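Long-range contacts in formyltransferase (PDB 4NV1), which belongs to the formyltransferase family and joins a Rossmann-like alpha/beta domain to a C-terminal dimerization region: residues 71-76 with 90-95; 83-88 with 122-127; 197-202 with 223-228. One frame throughout, in Å; residues are numbered along the deposited sequence.

Contact 1 of 3, residues 71-76 with 90-95. With 0FX (dTDP-4-amino-4,6-dideoxyglucose), chain I.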
loop_
_atom_site.group_PDB
_atom_site.type_symbol
_atom_site.label_atom_id
_atom_site.label_comp_id
_atom_site.label_asym_id
_atom_site.label_seq_id
_atom_site.Cartn_x
_atom_site.Cartn_y
_atom_site.Cartn_z
ATOM N N GLY A 71 7.592 -30.595 27.403
ATOM C CA GLY A 71 7.320 -30.217 26.032
ATOM C C GLY A 71 7.013 -28.739 25.818
ATOM O O GLY A 71 6.418 -28.069 26.693
ATOM N N PHE A 72 7.429 -28.244 24.661
ATOM C CA PHE A 72 7.101 -26.908 24.187
ATOM C C PHE A 72 6.476 -26.943 22.805
ATOM O O PHE A 72 6.938 -27.655 21.854
ATOM C CB PHE A 72 8.341 -26.044 24.086
ATOM C CG PHE A 72 9.029 -25.812 25.397
ATOM C CD1 PHE A 72 10.252 -26.345 25.644
ATOM C CD2 PHE A 72 8.468 -24.926 26.342
ATOM C CE1 PHE A 72 10.886 -26.133 26.832
ATOM C CE2 PHE A 72 9.105 -24.714 27.545
ATOM C CZ PHE A 72 10.323 -25.273 27.784
ATOM N N SER A 73 5.444 -26.118 22.715
ATOM C CA SER A 73 4.805 -25.721 21.450
ATOM C C SER A 73 5.085 -24.252 21.175
ATOM O O SER A 73 4.863 -23.356 22.014
ATOM C CB SER A 73 3.289 -25.977 21.472
ATOM O OG SER A 73 2.731 -25.560 20.236
ATOM N N CYS A 74 5.627 -23.955 20.008
ATOM C CA CYS A 74 5.753 -22.539 19.663
ATOM C C CYS A 74 5.553 -22.368 18.178
ATOM O O CYS A 74 6.404 -22.796 17.386
ATOM C CB CYS A 74 7.105 -21.990 20.119
ATOM S SG CYS A 74 7.257 -20.192 19.885
ATOM N N HIS A 75 4.389 -21.835 17.833
ATOM C CA HIS A 75 4.043 -21.493 16.441
ATOM C C HIS A 75 3.961 -22.811 15.652
ATOM O O HIS A 75 4.737 -23.066 14.775
ATOM C CB HIS A 75 5.056 -20.552 15.824
ATOM C CG HIS A 75 4.873 -19.128 16.241
ATOM N ND1 HIS A 75 4.116 -18.236 15.508
ATOM C CD2 HIS A 75 5.364 -18.436 17.293
ATOM C CE1 HIS A 75 4.175 -17.049 16.071
ATOM N NE2 HIS A 75 4.945 -17.139 17.141
ATOM N N SER A 76 3.049 -23.652 16.081
ATOM C CA SER A 76 3.082 -25.059 15.798
ATOM C C SER A 76 1.787 -25.100 15.065
ATOM O O SER A 76 0.800 -24.660 15.673
ATOM C CB SER A 76 2.874 -25.878 17.080
ATOM O OG SER A 76 2.269 -27.150 16.842
ATOM N N CYS A 90 3.627 -29.435 29.417
ATOM C CA CYS A 90 3.664 -28.880 28.058
ATOM C C CYS A 90 3.390 -27.369 28.218
ATOM O O CYS A 90 2.484 -26.929 28.924
ATOM C CB CYS A 90 2.567 -29.527 27.213
ATOM S SG CYS A 90 2.882 -31.299 27.060
ATOM N N ILE A 91 4.261 -26.594 27.620
ATOM C CA ILE A 91 4.204 -25.151 27.716
ATOM C C ILE A 91 4.159 -24.561 26.309
ATOM O O ILE A 91 4.859 -24.992 25.397
ATOM C CB ILE A 91 5.367 -24.674 28.567
ATOM C CG1 ILE A 91 5.122 -25.193 30.026
ATOM C CG2 ILE A 91 5.638 -23.197 28.375
ATOM C CD1 ILE A 91 6.338 -25.009 30.896
ATOM N N ASN A 92 3.204 -23.667 26.158
ATOM C CA ASN A 92 2.993 -22.962 24.909
ATOM C C ASN A 92 3.572 -21.564 24.954
ATOM O O ASN A 92 3.408 -20.833 25.924
ATOM C CB ASN A 92 1.499 -22.875 24.689
ATOM C CG ASN A 92 1.120 -22.404 23.285
ATOM O OD1 ASN A 92 0.005 -22.022 23.102
ATOM N ND2 ASN A 92 1.988 -22.526 22.299
ATOM N N ILE A 93 4.218 -21.174 23.870
ATOM C CA ILE A 93 4.805 -19.873 23.744
ATOM C C ILE A 93 3.986 -19.297 22.617
ATOM O O ILE A 93 4.054 -19.777 21.471
ATOM C CB ILE A 93 6.306 -20.000 23.445
ATOM C CG1 ILE A 93 7.034 -20.593 24.665
ATOM C CG2 ILE A 93 6.954 -18.657 23.119
ATOM C CD1 ILE A 93 7.383 -22.049 24.598
ATOM N N HIS A 94 3.214 -18.266 22.960
ATOM C CA HIS A 94 2.034 -17.856 22.182
ATOM C C HIS A 94 2.081 -16.375 21.757
ATOM O O HIS A 94 2.194 -15.503 22.625
ATOM C CB HIS A 94 0.802 -18.142 23.054
ATOM C CG HIS A 94 -0.493 -17.651 22.505
ATOM N ND1 HIS A 94 -1.013 -18.062 21.291
ATOM C CD2 HIS A 94 -1.409 -16.809 23.040
ATOM C CE1 HIS A 94 -2.167 -17.455 21.078
ATOM N NE2 HIS A 94 -2.437 -16.693 22.131
ATOM N N PRO A 95 1.893 -16.087 20.451
ATOM C CA PRO A 95 1.804 -14.732 19.926
ATOM C C PRO A 95 0.516 -14.000 20.203
ATOM O O PRO A 95 0.091 -13.217 19.361
ATOM C CB PRO A 95 2.000 -14.905 18.403
ATOM C CG PRO A 95 1.366 -16.208 18.141
ATOM C CD PRO A 95 1.506 -17.056 19.411
HETATM O O4P 0FX I . 2.181 -18.178 13.294
HETATM P P2 0FX I . 2.866 -19.107 12.259
HETATM O O3P 0FX I . 4.327 -19.115 11.862
HETATM O O1G 0FX I . 2.016 -20.425 11.998
HETATM C C1G 0FX I . 1.890 -21.422 12.985
HETATM C C2G 0FX I . 0.923 -22.362 12.283
HETATM O O2G 0FX I . 1.254 -22.526 10.901
HETATM C C3G 0FX I . -0.505 -21.860 12.371
HETATM O O3G 0FX I . -1.263 -22.968 11.841
HETATM C C4G 0FX I . -0.810 -21.500 13.839
HETATM N N4A 0FX I . -2.194 -21.100 14.047
HETATM C C5G 0FX I . 0.126 -20.419 14.393
HETATM C C6G 0FX I . -0.160 -20.129 15.862
HETATM O O5G 0FX I . 1.461 -20.908 14.253
HETATM O OPP 0FX I . 2.705 -18.764 10.710
HETATM P P 0FX I . 1.513 -18.311 9.773
HETATM O O1P 0FX I . 0.507 -19.379 9.400
HETATM O O2P 0FX I . 2.490 -17.581 8.860
HETATM O O5 0FX I . 0.760 -17.037 10.415
HETATM C C5 0FX I . 1.564 -15.903 10.762
HETATM C C4 0FX I . 0.842 -14.594 10.496
HETATM O O4 0FX I . 0.804 -14.354 9.101
HETATM C C3 0FX I . -0.589 -14.523 10.937
HETATM O O3 0FX I . -0.737 -13.968 12.253
HETATM C C2 0FX I . -1.192 -13.483 9.991
HETATM C C1 0FX I . -0.377 -13.689 8.714
HETATM N N11 0FX I . -1.192 -14.393 7.719
HETATM C C61 0FX I . -1.153 -15.741 7.654
HETATM C C51 0FX I . -1.934 -16.406 6.732
HETATM C C5A 0FX I . -2.020 -17.912 6.588
HETATM C C21 0FX I . -1.963 -13.677 6.876
HETATM O O21 0FX I . -1.987 -12.329 6.886
HETATM N N31 0FX I . -2.698 -14.261 5.923
HETATM C C41 0FX I . -2.658 -15.610 5.879
HETATM O O41 0FX I . -3.396 -16.287 5.005
HETATM O O HOH W 1 1.888 -23.395 19.336
HETATM O O HOH W 2 2.409 -20.634 19.451
#
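Phe72 and Ile91 lie side by side and point the same way on one face of two adjacent parallel strands, with Phe72 CD2 3.8 Å from Ile91 CB. The next residue on that face, Ile93, brings its CD1 to 3.5 Å from Phe72 CD2, meeting the ring obliquely, while its CG2 branch turns to the sulfur of Cys74. The side chains of Ser73, Cys90 and Asn92 point to the other face. The register rests on alternating backbone bonds: Ile91 N to Gly71 O, Ser73 N to Ile91 O, and Ile93 N to Ser73 O at 2.9 Å. Ser73 O takes a second donor, Asn92 ND2 at 3.0 Å, from well above its carbonyl plane. With CG anti to the backbone N (chi1 -169°), the Asn92 amide swings toward Ser73, and the oxygen lies in its plane. Where strand 71-74 gives way to the loop, water 2 accepts from His75 N and donates to Ile93 O. Pro95 CD lies over one face of the His75 ring, and His75 ND1 donates in plane to O4P of dTDP-4-amino-4,6-dideoxyglucose at 2.9 Å; Glu158 bonds NE2. Strands 70-74 and 89-94, connected by helix 82-87, form a beta-alpha-beta unit flanked by strands 4-9 and 117-123, with helices 13-24 and 147-170 packing on Phe72's face.

Contact 2 of 3, residues 83-88 with 122-127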
loop_
_atom_site.group_PDB
_atom_site.type_symbol
_atom_site.label_atom_id
_atom_site.label_comp_id
_atom_site.label_asym_id
_atom_site.label_seq_id
_atom_site.Cartn_x
_atom_site.Cartn_y
_atom_site.Cartn_z
ATOM N N LYS A 83 -4.083 -36.186 26.729
ATOM C CA LYS A 83 -3.444 -37.024 27.726
ATOM C C LYS A 83 -1.951 -36.751 27.680
ATOM O O LYS A 83 -1.241 -36.920 28.682
ATOM C CB LYS A 83 -3.717 -38.497 27.403
ATOM C CG LYS A 83 -5.030 -38.703 26.666
ATOM C CD LYS A 83 -5.677 -40.036 27.000
ATOM C CE LYS A 83 -7.197 -39.931 26.978
ATOM N NZ LYS A 83 -7.806 -41.222 27.402
ATOM N N LEU A 84 -1.457 -36.319 26.518
ATOM C CA LEU A 84 -0.068 -35.828 26.504
ATOM C C LEU A 84 0.068 -34.639 27.479
ATOM O O LEU A 84 0.849 -34.646 28.393
ATOM C CB LEU A 84 0.301 -35.384 25.112
ATOM C CG LEU A 84 1.744 -34.895 25.063
ATOM C CD1 LEU A 84 2.855 -35.866 25.439
ATOM C CD2 LEU A 84 1.991 -34.332 23.691
ATOM N N VAL A 85 -0.801 -33.670 27.309
ATOM C CA VAL A 85 -0.845 -32.408 28.047
ATOM C C VAL A 85 -1.165 -32.667 29.514
ATOM O O VAL A 85 -0.618 -31.985 30.382
ATOM C CB VAL A 85 -1.914 -31.517 27.381
ATOM C CG1 VAL A 85 -2.472 -30.464 28.305
ATOM C CG2 VAL A 85 -1.366 -30.894 26.116
ATOM N N ASN A 86 -2.011 -33.656 29.794
ATOM C CA ASN A 86 -2.313 -34.039 31.178
ATOM C C ASN A 86 -1.242 -34.897 31.821
ATOM O O ASN A 86 -1.215 -35.017 33.048
ATOM C CB ASN A 86 -3.594 -34.852 31.231
ATOM C CG ASN A 86 -4.806 -34.026 30.902
ATOM O OD1 ASN A 86 -4.815 -32.801 31.072
ATOM N ND2 ASN A 86 -5.836 -34.694 30.398
ATOM N N SER A 87 -0.319 -35.443 31.038
ATOM C CA SER A 87 0.687 -36.345 31.608
ATOM C C SER A 87 2.147 -35.844 31.603
ATOM O O SER A 87 2.987 -36.345 32.338
ATOM C CB SER A 87 0.626 -37.683 30.840
ATOM O OG SER A 87 -0.722 -37.978 30.481
ATOM N N VAL A 88 2.463 -34.870 30.763
ATOM C CA VAL A 88 3.788 -34.302 30.674
ATOM C C VAL A 88 3.517 -32.812 30.786
ATOM O O VAL A 88 2.553 -32.300 30.208
ATOM C CB VAL A 88 4.360 -34.564 29.248
ATOM C CG1 VAL A 88 5.730 -33.965 29.104
ATOM C CG2 VAL A 88 4.395 -36.052 28.926
ATOM N N HIS A 122 2.531 -20.036 28.702
ATOM C CA HIS A 122 1.573 -20.582 29.626
ATOM C C HIS A 122 1.601 -22.088 29.545
ATOM O O HIS A 122 1.958 -22.688 28.514
ATOM C CB HIS A 122 0.163 -20.052 29.340
ATOM C CG HIS A 122 -0.415 -20.539 28.050
ATOM N ND1 HIS A 122 -0.174 -19.922 26.840
ATOM C CD2 HIS A 122 -1.232 -21.583 27.783
ATOM C CE1 HIS A 122 -0.800 -20.577 25.878
ATOM N NE2 HIS A 122 -1.428 -21.603 26.424
ATOM N N VAL A 123 1.241 -22.705 30.658
ATOM C CA VAL A 123 1.148 -24.148 30.723
ATOM C C VAL A 123 -0.056 -24.659 29.958
ATOM O O VAL A 123 -1.154 -24.236 30.205
ATOM C CB VAL A 123 1.096 -24.629 32.188
ATOM C CG1 VAL A 123 1.028 -26.164 32.275
ATOM C CG2 VAL A 123 2.316 -24.106 32.951
ATOM N N MET A 124 0.115 -25.678 29.124
ATOM C CA MET A 124 -1.014 -26.121 28.308
ATOM C C MET A 124 -1.938 -26.981 29.139
ATOM O O MET A 124 -1.513 -27.679 30.080
ATOM C CB MET A 124 -0.538 -26.866 27.056
ATOM C CG MET A 124 0.446 -26.071 26.244
ATOM S SD MET A 124 1.322 -26.924 24.913
ATOM C CE MET A 124 -0.045 -27.676 24.069
ATOM N N ASP A 125 -3.204 -26.839 28.775
ATOM C CA ASP A 125 -4.414 -27.427 29.324
ATOM C C ASP A 125 -5.186 -28.093 28.179
ATOM O O ASP A 125 -4.779 -28.021 27.010
ATOM C CB ASP A 125 -5.331 -26.291 29.790
ATOM C CG ASP A 125 -5.470 -26.223 31.266
ATOM O OD1 ASP A 125 -5.446 -27.296 31.910
ATOM O OD2 ASP A 125 -5.657 -25.085 31.759
ATOM N N GLU A 126 -6.330 -28.688 28.496
ATOM C CA GLU A 126 -7.266 -29.142 27.452
ATOM C C GLU A 126 -7.861 -28.070 26.500
ATOM O O GLU A 126 -8.145 -28.361 25.328
ATOM C CB GLU A 126 -8.351 -29.976 28.108
ATOM C CG GLU A 126 -7.719 -31.120 28.895
ATOM C CD GLU A 126 -8.567 -32.382 28.944
ATOM O OE1 GLU A 126 -8.433 -33.118 29.948
ATOM O OE2 GLU A 126 -9.362 -32.638 28.004
ATOM N N GLU A 127 -7.991 -26.825 26.959
ATOM C CA GLU A 127 -8.489 -25.755 26.106
ATOM C C GLU A 127 -7.398 -24.899 25.475
ATOM O O GLU A 127 -6.312 -24.754 26.034
ATOM C CB GLU A 127 -9.464 -24.869 26.892
ATOM C CG GLU A 127 -10.765 -25.549 27.333
ATOM C CD GLU A 127 -11.972 -24.619 27.270
ATOM O OE1 GLU A 127 -11.874 -23.556 26.616
ATOM O OE2 GLU A 127 -13.031 -24.939 27.859
HETATM O O HOH W 3 0.709 -29.539 30.652
#
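Val85 makes the close-packed part of this contact, directing its side chain from helix 82-87 at the chain that leaves strand 117-123. Its two methyls divide the work. Val85 CG1, placed anti to the backbone N (chi1 157°), rests against backbone carbonyls, 3.4 Å from Met124 O and 3.6 Å from Asp125 O. CG2 meets the methyl end of Met124, whose chain bends at chi3, with Val85 CG2 4.0 Å from Met124 CE; the two side chains cross at about a right angle. Water 3 lies 2.8 Å from Val85 O and 3.0 Å from Met124 O, placed to bridge them, though it has more acceptors nearby than protons to give. The solvent side is looser and polar. There the exposed Asn86 and Glu126 share one direct bond, Asn86 ND2 to Glu126 OE1 at 3.1 Å. It is nearly straight at the hydrogen (170°) and lies in the amide plane, but it meets the carboxylate from above its plane, the two groups being turned 52° apart. Phe80 touches both Val85 and Met124 and extends the apolar patch. In this alpha/beta fold, the crossover helix between parallel strands 70-74 and 89-94 packs against the loop that leaves the adjoining antiparallel strand 117-123.

Contact 3 of 3, residues 197-202 with 223-228; sequences IDLDKI and SYFIDE. With PO4 (phosphate ion), chain J.
A type I beta turn, Asp198 to Lys201, packs beside strand 223-226 in the C-terminal dimerization region. Ile197, just ahead of the turn, supplies the one backbone bond between the segments: Ile197 N donates to Tyr224 O at 2.7 Å. The same carbonyl oxygen lies against the Ile197 side chain, Tyr224 O being 3.2 Å from Ile197 CB. Further along, Leu199 crosses Phe225 at about a right angle. Leu199 CD1 comes to 3.8 Å from Phe225 CB, whereas CD2 approaches the ring obliquely. Phe225 CG sits between its backbone N and carbonyl carbon (chi1 61°), and the far end of the ring leads away from the turn. The turn is closed by Lys201 N to Asp198 O at 2.9 Å and reinforced by an Asx turn in which Asp200 N donates to Asp198 OD1 at 3.2 Å. Glu228 N makes a weak bond to a phosphate ion, probably from the crystallisation liquor, that is also held by Arg206 of the second subunit. That Arg206 forms a salt bridge with Asp200. The arrangement is a type I turn with an Asx turn beside strand 223-226, itself paired antiparallel with strand 232-242, at a dimer interface where Ile202 joins an antiparallel sheet running on into the second subunit.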
loop_
_atom_site.group_PDB
_atom_site.type_symbol
_atom_site.label_atom_id
_atom_site.label_comp_id
_atom_site.label_asym_id
_atom_site.label_seq_id
_atom_site.Cartn_x
_atom_site.Cartn_y
_atom_site.Cartn_z
ATOM N N ILE A 197 -14.552 -7.304 2.013
ATOM C CA ILE A 197 -14.891 -5.938 2.343
ATOM C C ILE A 197 -16.328 -5.729 1.910
ATOM O O ILE A 197 -16.759 -6.153 0.806
ATOM C CB ILE A 197 -13.965 -4.956 1.620
ATOM C CG1 ILE A 197 -12.563 -5.003 2.222
ATOM C CG2 ILE A 197 -14.513 -3.542 1.609
ATOM C CD1 ILE A 197 -11.614 -4.036 1.533
ATOM N N ASP A 198 -17.056 -5.033 2.775
ATOM C CA ASP A 198 -18.414 -4.626 2.400
ATOM C C ASP A 198 -18.449 -3.139 1.979
ATOM O O ASP A 198 -18.446 -2.231 2.779
ATOM C CB ASP A 198 -19.364 -4.971 3.543
ATOM C CG ASP A 198 -20.695 -4.291 3.404
ATOM O OD1 ASP A 198 -21.014 -3.875 2.263
ATOM O OD2 ASP A 198 -21.360 -4.142 4.465
ATOM N N LEU A 199 -18.439 -2.893 0.677
ATOM C CA LEU A 199 -18.217 -1.535 0.125
ATOM C C LEU A 199 -19.201 -0.508 0.618
ATOM O O LEU A 199 -18.856 0.675 0.678
ATOM C CB LEU A 199 -18.234 -1.551 -1.401
ATOM C CG LEU A 199 -17.080 -2.429 -1.898
ATOM C CD1 LEU A 199 -17.301 -3.158 -3.225
ATOM C CD2 LEU A 199 -15.812 -1.580 -1.920
ATOM N N ASP A 200 -20.388 -0.963 1.015
ATOM C CA ASP A 200 -21.436 -0.073 1.542
ATOM C C ASP A 200 -21.338 0.222 3.037
ATOM O O ASP A 200 -21.921 1.196 3.518
ATOM C CB ASP A 200 -22.799 -0.658 1.188
ATOM C CG ASP A 200 -23.012 -0.665 -0.313
ATOM O OD1 ASP A 200 -22.856 0.408 -0.917
ATOM O OD2 ASP A 200 -23.258 -1.719 -0.917
ATOM N N LYS A 201 -20.551 -0.569 3.765
ATOM C CA LYS A 201 -20.442 -0.404 5.230
ATOM C C LYS A 201 -20.023 0.990 5.592
ATOM O O LYS A 201 -19.149 1.559 4.950
ATOM C CB LYS A 201 -19.414 -1.387 5.757
ATOM C CG LYS A 201 -19.127 -1.344 7.247
ATOM C CD LYS A 201 -18.952 -2.768 7.723
ATOM C CE LYS A 201 -18.072 -2.870 8.960
ATOM N NZ LYS A 201 -18.747 -2.168 10.084
ATOM N N ILE A 202 -20.603 1.536 6.653
ATOM C CA ILE A 202 -20.355 2.912 7.066
ATOM C C ILE A 202 -19.327 2.855 8.176
ATOM O O ILE A 202 -19.441 2.007 9.032
ATOM C CB ILE A 202 -21.693 3.593 7.505
ATOM C CG1 ILE A 202 -22.784 3.323 6.459
ATOM C CG2 ILE A 202 -21.555 5.094 7.692
ATOM C CD1 ILE A 202 -23.895 4.345 6.408
ATOM N N SER A 223 -7.597 -9.107 2.526
ATOM C CA SER A 223 -8.865 -8.442 2.294
ATOM C C SER A 223 -9.144 -8.265 0.819
ATOM O O SER A 223 -8.222 -8.058 0.045
ATOM C CB SER A 223 -8.960 -7.097 3.018
ATOM O OG SER A 223 -7.779 -6.416 2.710
ATOM N N TYR A 224 -10.425 -8.283 0.458
ATOM C CA TYR A 224 -10.778 -8.130 -0.950
ATOM C C TYR A 224 -12.142 -7.525 -1.114
ATOM O O TYR A 224 -12.909 -7.439 -0.150
ATOM C CB TYR A 224 -10.617 -9.465 -1.708
ATOM C CG TYR A 224 -11.628 -10.499 -1.317
ATOM C CD1 TYR A 224 -11.354 -11.411 -0.307
ATOM C CD2 TYR A 224 -12.884 -10.522 -1.894
ATOM C CE1 TYR A 224 -12.304 -12.333 0.107
ATOM C CE2 TYR A 224 -13.837 -11.437 -1.491
ATOM C CZ TYR A 224 -13.530 -12.348 -0.496
ATOM O OH TYR A 224 -14.447 -13.283 -0.136
ATOM N N PHE A 225 -12.374 -6.950 -2.299
ATOM C CA PHE A 225 -13.747 -6.674 -2.716
ATOM C C PHE A 225 -14.074 -7.329 -4.056
ATOM O O PHE A 225 -13.194 -7.654 -4.861
ATOM C CB PHE A 225 -14.115 -5.177 -2.741
ATOM C CG PHE A 225 -13.291 -4.322 -3.677
ATOM C CD1 PHE A 225 -12.235 -3.559 -3.191
ATOM C CD2 PHE A 225 -13.602 -4.241 -5.014
ATOM C CE1 PHE A 225 -11.457 -2.786 -4.013
ATOM C CE2 PHE A 225 -12.867 -3.423 -5.846
ATOM C CZ PHE A 225 -11.780 -2.703 -5.363
ATOM N N ILE A 226 -15.373 -7.493 -4.271
ATOM C CA ILE A 226 -15.874 -7.963 -5.563
ATOM C C ILE A 226 -16.559 -6.755 -6.212
ATOM O O ILE A 226 -17.467 -6.183 -5.612
ATOM C CB ILE A 226 -16.848 -9.143 -5.399
ATOM C CG1 ILE A 226 -16.236 -10.271 -4.563
ATOM C CG2 ILE A 226 -17.317 -9.630 -6.768
ATOM C CD1 ILE A 226 -15.105 -11.000 -5.258
ATOM N N ASP A 227 -16.065 -6.289 -7.353
ATOM C CA ASP A 227 -16.644 -5.076 -7.957
ATOM C C ASP A 227 -17.817 -5.415 -8.870
ATOM O O ASP A 227 -18.219 -6.578 -8.950
ATOM C CB ASP A 227 -15.610 -4.207 -8.669
ATOM C CG ASP A 227 -15.109 -4.777 -10.012
ATOM O OD1 ASP A 227 -15.553 -5.793 -10.599
ATOM O OD2 ASP A 227 -14.181 -4.130 -10.510
ATOM N N GLU A 228 -18.387 -4.370 -9.463
ATOM C CA GLU A 228 -19.491 -4.415 -10.428
ATOM C C GLU A 228 -19.505 -5.551 -11.399
ATOM O O GLU A 228 -20.528 -6.155 -11.661
ATOM C CB GLU A 228 -19.327 -3.223 -11.378
ATOM C CG GLU A 228 -20.354 -2.132 -11.217
ATOM C CD GLU A 228 -20.011 -0.896 -12.029
ATOM O OE1 GLU A 228 -19.083 -0.922 -12.871
ATOM O OE2 GLU A 228 -20.673 0.129 -11.800
HETATM P P PO4 J . -18.440 -0.915 -7.621
HETATM O O1 PO4 J . -18.129 -0.214 -6.290
HETATM O O2 PO4 J . -19.387 -0.052 -8.440
HETATM O O3 PO4 J . -19.123 -2.241 -7.386
HETATM O O4 PO4 J . -17.226 -1.246 -8.467
#

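Contacts 1 and 2 reach the same sheet, and helix 82-87, the first partner in contact 2, connects the two strands of contact 1. Their centres are 11 Å apart, and they touch directly where strands 89-94 and 117-123 are neighbours, with Cys90 O 2.7 Å from Met124 N. Contact 1 is buried, regular in its backbone bonding and reaches the ligand pocket; contact 2 is a surface contact, built from Val85 against Met124 and the following carbonyls, with an exposed Asn86-Glu126 bond. Contact 3 stands apart, its centre about 37 Å from that of contact 1 and 42 Å from that of contact 2. Partly buried, it combines apolar packing with charged links to the second subunit, which touches neither of the others.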